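Local coordinates for citrinin polyketide synthase (Monascus purpureus, PDB 5MPT), which carries out, through this C-methyltransferase domain of a non-reducing polyketide synthase, the programmed C-methylation of the growing polyketide in citrinin biosynthesis, at residues L311-D324 and H342-L354. Sequence-based numbering, arbitrary orientation.
Sequences LLLLEMTEQVPWVD and HALQPATHWKKIL. With EDO (1,2-ethanediol), chain D.
Glu315, one of the residues needed for methyl transfer, lays its CG over the rim of one face of the Trp350 indole, and its carboxylate carbon CD comes obliquely to 3.4 Å from Trp350 CZ2, the carboxylate and ring planes 36° apart. Setting CG beside the backbone N (chi1 -82°) and bending again at chi2 carries the chain across the CE2-CZ2 side of the ring, and Leu313 CD1 touches the ring near CE3. At the edge of the indole a water accepts from Trp350 NE1 and Gln345 N and lies 2.7 Å from both Glu315 OE1 and Met316 O. OE1 is also bonded to catalytic His289 ND1, so Trp350 and the water probably act as a second shell around that pair. Strand 311-316 belongs to the central sheet of the Rossmann-like methyltransferase domain; helix 347-354 packs on it at 135°, and Leu311 CD2 meets Leu354 CD2 at the far end. Beyond the strand, Leu344 CD1 rests on Met316 CG (3.7 Å), and Thr317 CA directs a C-H toward Gln345 O. A polar cluster closes the other end. His342 NE2 donates an almost straight bond (2.8 Å) to the syn lone pair of Asp324 OD1, the carboxylate standing nearly perpendicular to the ring. The Gln319 amide stacks over one imidazole face, with CG in CH-pi contact, while its NE2 donates to Asp324 OD2 at 2.9 Å. Leu344 N donates to His342 ND1 in the ring plane; with both nitrogens engaged, the imidazole's rotation is fixed, and Trp333 gives Asp324 OD1 a second donor.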
# COMPACT_ATOMS: atom_id res chain seq x y z
N LEU A 311 -2.02 11.84 -12.85
CA LEU A 311 -1.65 10.72 -12.00
C LEU A 311 -2.70 10.53 -10.92
O LEU A 311 -3.08 11.49 -10.24
CB LEU A 311 -0.29 11.00 -11.36
CG LEU A 311 0.18 10.08 -10.21
CD1 LEU A 311 0.36 8.67 -10.71
CD2 LEU A 311 1.47 10.63 -9.67
N LEU A 312 -3.09 9.28 -10.71
CA LEU A 312 -3.95 8.89 -9.59
C LEU A 312 -3.17 7.92 -8.73
O LEU A 312 -3.05 6.74 -9.06
CB LEU A 312 -5.26 8.28 -10.08
CG LEU A 312 -6.26 8.06 -8.94
CD1 LEU A 312 -6.73 9.35 -8.33
CD2 LEU A 312 -7.46 7.33 -9.48
N LEU A 313 -2.65 8.43 -7.63
CA LEU A 313 -2.03 7.60 -6.60
C LEU A 313 -3.08 7.02 -5.67
O LEU A 313 -4.07 7.67 -5.31
CB LEU A 313 -1.05 8.41 -5.78
CG LEU A 313 0.17 8.97 -6.48
CD1 LEU A 313 0.80 10.05 -5.62
CD2 LEU A 313 1.19 7.85 -6.73
N LEU A 314 -2.86 5.77 -5.27
CA LEU A 314 -3.53 5.20 -4.12
C LEU A 314 -2.40 4.88 -3.16
O LEU A 314 -1.61 3.98 -3.43
CB LEU A 314 -4.33 3.94 -4.47
CG LEU A 314 -5.39 3.52 -3.44
CD1 LEU A 314 -6.27 2.41 -4.00
CD2 LEU A 314 -4.77 3.06 -2.14
N GLU A 315 -2.27 5.68 -2.11
CA GLU A 315 -1.14 5.59 -1.20
C GLU A 315 -1.58 5.52 0.24
O GLU A 315 -2.48 6.25 0.66
CB GLU A 315 -0.19 6.78 -1.37
CG GLU A 315 0.75 6.63 -2.52
CD GLU A 315 1.89 5.70 -2.20
OE1 GLU A 315 2.12 5.41 -1.00
OE2 GLU A 315 2.53 5.23 -3.16
N MET A 316 -0.93 4.64 0.99
CA MET A 316 -1.10 4.60 2.42
C MET A 316 -0.40 5.81 3.03
O MET A 316 0.81 5.97 2.90
CB MET A 316 -0.52 3.31 2.97
CG MET A 316 -0.82 3.14 4.44
SD MET A 316 -0.54 1.48 5.06
CE MET A 316 -2.15 0.71 4.78
N THR A 317 -1.18 6.68 3.66
CA THR A 317 -0.70 7.98 4.10
C THR A 317 -0.45 8.01 5.61
O THR A 317 0.14 8.97 6.10
CB THR A 317 -1.71 9.05 3.68
OG1 THR A 317 -3.05 8.59 3.96
CG2 THR A 317 -1.59 9.32 2.19
N GLU A 318 -0.90 6.99 6.34
CA GLU A 318 -0.63 6.83 7.76
C GLU A 318 -0.13 5.41 8.01
O GLU A 318 -0.61 4.45 7.39
CB GLU A 318 -1.92 7.12 8.53
CG GLU A 318 -1.79 7.35 10.00
CD GLU A 318 -3.10 7.86 10.57
OE1 GLU A 318 -3.82 7.04 11.20
OE2 GLU A 318 -3.43 9.05 10.36
N GLN A 319 0.84 5.27 8.91
CA GLN A 319 1.34 3.94 9.24
C GLN A 319 0.29 3.15 10.03
O GLN A 319 -0.51 3.71 10.78
CB GLN A 319 2.64 4.03 10.05
CG GLN A 319 3.83 4.53 9.25
CD GLN A 319 5.01 4.85 10.13
OE1 GLN A 319 5.44 6.00 10.21
NE2 GLN A 319 5.56 3.83 10.80
N VAL A 320 0.30 1.84 9.79
CA VAL A 320 -0.59 0.87 10.43
C VAL A 320 0.34 -0.21 10.99
O VAL A 320 1.20 -0.70 10.25
CB VAL A 320 -1.58 0.27 9.44
CG1 VAL A 320 -2.33 -0.92 10.04
CG2 VAL A 320 -2.58 1.34 9.01
N PRO A 321 0.21 -0.62 12.26
CA PRO A 321 1.26 -1.51 12.81
C PRO A 321 1.42 -2.82 12.04
O PRO A 321 2.57 -3.21 11.78
CB PRO A 321 0.81 -1.72 14.26
CG PRO A 321 0.14 -0.46 14.60
CD PRO A 321 -0.60 -0.05 13.36
N TRP A 322 0.34 -3.53 11.67
CA TRP A 322 0.54 -4.80 10.99
C TRP A 322 1.24 -4.64 9.65
O TRP A 322 1.96 -5.54 9.22
CB TRP A 322 -0.76 -5.57 10.80
CG TRP A 322 -1.77 -5.04 9.76
CD1 TRP A 322 -2.89 -4.31 10.01
CD2 TRP A 322 -1.71 -5.21 8.32
NE1 TRP A 322 -3.53 -4.02 8.83
CE2 TRP A 322 -2.83 -4.56 7.79
CE3 TRP A 322 -0.83 -5.86 7.46
CZ2 TRP A 322 -3.09 -4.55 6.44
CZ3 TRP A 322 -1.09 -5.84 6.13
CH2 TRP A 322 -2.21 -5.19 5.62
N VAL A 323 1.04 -3.50 8.98
CA VAL A 323 1.73 -3.26 7.71
C VAL A 323 3.23 -3.13 7.94
O VAL A 323 4.05 -3.79 7.27
CB VAL A 323 1.16 -2.00 7.03
CG1 VAL A 323 1.91 -1.68 5.74
CG2 VAL A 323 -0.35 -2.18 6.78
N ASP A 324 3.63 -2.26 8.86
CA ASP A 324 5.05 -2.17 9.22
C ASP A 324 5.59 -3.52 9.68
O ASP A 324 6.71 -3.89 9.35
CB ASP A 324 5.25 -1.13 10.32
CG ASP A 324 5.31 0.26 9.76
OD1 ASP A 324 6.06 0.43 8.78
OD2 ASP A 324 4.64 1.17 10.29
N HIS A 342 10.61 7.14 6.55
CA HIS A 342 9.72 6.02 6.34
C HIS A 342 9.27 6.11 4.90
O HIS A 342 9.23 7.20 4.33
CB HIS A 342 8.53 6.09 7.29
CG HIS A 342 7.72 4.83 7.36
ND1 HIS A 342 6.82 4.47 6.38
CD2 HIS A 342 7.68 3.85 8.29
CE1 HIS A 342 6.24 3.33 6.72
NE2 HIS A 342 6.76 2.93 7.87
N ALA A 343 8.99 4.96 4.29
CA ALA A 343 8.58 4.95 2.89
C ALA A 343 7.28 5.71 2.69
O ALA A 343 7.12 6.45 1.72
CB ALA A 343 8.44 3.52 2.38
N LEU A 344 6.33 5.52 3.59
CA LEU A 344 5.02 6.13 3.48
C LEU A 344 5.06 7.59 3.91
O LEU A 344 5.81 7.97 4.81
CB LEU A 344 4.03 5.36 4.36
CG LEU A 344 3.88 3.86 4.11
CD1 LEU A 344 2.83 3.26 5.03
CD2 LEU A 344 3.56 3.56 2.65
N GLN A 345 4.22 8.40 3.27
CA GLN A 345 4.21 9.84 3.52
C GLN A 345 2.78 10.37 3.49
O GLN A 345 1.94 9.87 2.73
CB GLN A 345 5.07 10.60 2.51
CG GLN A 345 6.58 10.26 2.66
CD GLN A 345 7.17 10.67 4.00
OE1 GLN A 345 7.87 9.88 4.66
NE2 GLN A 345 6.92 11.90 4.40
N PRO A 346 2.48 11.38 4.30
CA PRO A 346 1.15 11.98 4.27
C PRO A 346 0.97 12.77 3.00
O PRO A 346 1.95 13.22 2.38
CB PRO A 346 1.15 12.91 5.49
CG PRO A 346 2.55 13.31 5.63
CD PRO A 346 3.37 12.09 5.24
N ALA A 347 -0.29 12.94 2.62
CA ALA A 347 -0.65 13.58 1.36
C ALA A 347 0.00 14.96 1.21
O ALA A 347 0.34 15.38 0.08
CB ALA A 347 -2.16 13.71 1.26
N THR A 348 0.17 15.68 2.32
CA THR A 348 0.76 17.01 2.27
C THR A 348 2.19 16.94 1.73
O THR A 348 2.61 17.82 0.97
CB THR A 348 0.73 17.65 3.65
OG1 THR A 348 1.30 16.75 4.62
CG2 THR A 348 -0.69 17.97 4.07
N HIS A 349 2.93 15.90 2.10
CA HIS A 349 4.27 15.70 1.56
C HIS A 349 4.21 15.33 0.10
O HIS A 349 5.01 15.83 -0.72
CB HIS A 349 5.00 14.61 2.34
CG HIS A 349 6.36 14.30 1.81
ND1 HIS A 349 7.45 15.12 2.04
CD2 HIS A 349 6.81 13.27 1.06
CE1 HIS A 349 8.51 14.60 1.45
NE2 HIS A 349 8.15 13.48 0.86
N TRP A 350 3.32 14.42 -0.26
CA TRP A 350 3.14 14.08 -1.66
C TRP A 350 2.86 15.33 -2.49
O TRP A 350 3.41 15.48 -3.57
CB TRP A 350 2.01 13.07 -1.81
CG TRP A 350 2.37 11.69 -1.43
CD1 TRP A 350 2.05 11.04 -0.28
CD2 TRP A 350 3.12 10.76 -2.22
NE1 TRP A 350 2.55 9.76 -0.31
CE2 TRP A 350 3.23 9.58 -1.49
CE3 TRP A 350 3.72 10.84 -3.48
CZ2 TRP A 350 3.91 8.46 -1.98
CZ3 TRP A 350 4.39 9.74 -3.96
CH2 TRP A 350 4.49 8.58 -3.23
N LYS A 351 2.01 16.23 -2.00
CA LYS A 351 1.74 17.45 -2.75
C LYS A 351 3.01 18.26 -2.94
O LYS A 351 3.26 18.80 -4.03
CB LYS A 351 0.66 18.27 -2.04
CG LYS A 351 0.32 19.59 -2.70
CD LYS A 351 -0.76 20.30 -1.90
CE LYS A 351 -1.16 21.67 -2.49
NZ LYS A 351 -2.24 21.57 -3.50
N LYS A 352 3.83 18.36 -1.90
CA LYS A 352 5.09 19.10 -2.01
C LYS A 352 5.95 18.54 -3.13
O LYS A 352 6.41 19.29 -4.00
CB LYS A 352 5.84 19.06 -0.68
CG LYS A 352 7.02 20.02 -0.62
CD LYS A 352 7.87 19.83 0.63
CE LYS A 352 8.70 18.54 0.56
NZ LYS A 352 9.55 18.34 1.77
N ILE A 353 6.16 17.23 -3.13
CA ILE A 353 6.96 16.61 -4.18
C ILE A 353 6.33 16.89 -5.54
O ILE A 353 7.00 17.35 -6.47
CB ILE A 353 7.08 15.09 -3.95
CG1 ILE A 353 7.73 14.79 -2.59
CG2 ILE A 353 7.82 14.43 -5.10
CD1 ILE A 353 9.16 15.18 -2.48
N LEU A 354 5.04 16.57 -5.67
CA LEU A 354 4.35 16.64 -6.95
C LEU A 354 4.41 18.04 -7.53
O LEU A 354 4.69 18.22 -8.71
CB LEU A 354 2.91 16.18 -6.77
CG LEU A 354 2.76 14.70 -6.49
CD1 LEU A 354 1.41 14.40 -5.88
CD2 LEU A 354 2.93 13.93 -7.79
C1 EDO D . 4.67 7.98 7.46
O1 EDO D . 5.34 9.22 7.23
C2 EDO D . 3.20 8.20 7.14
O2 EDO D . 2.81 9.47 7.69
O HOH W 1 2.51 7.08 1.05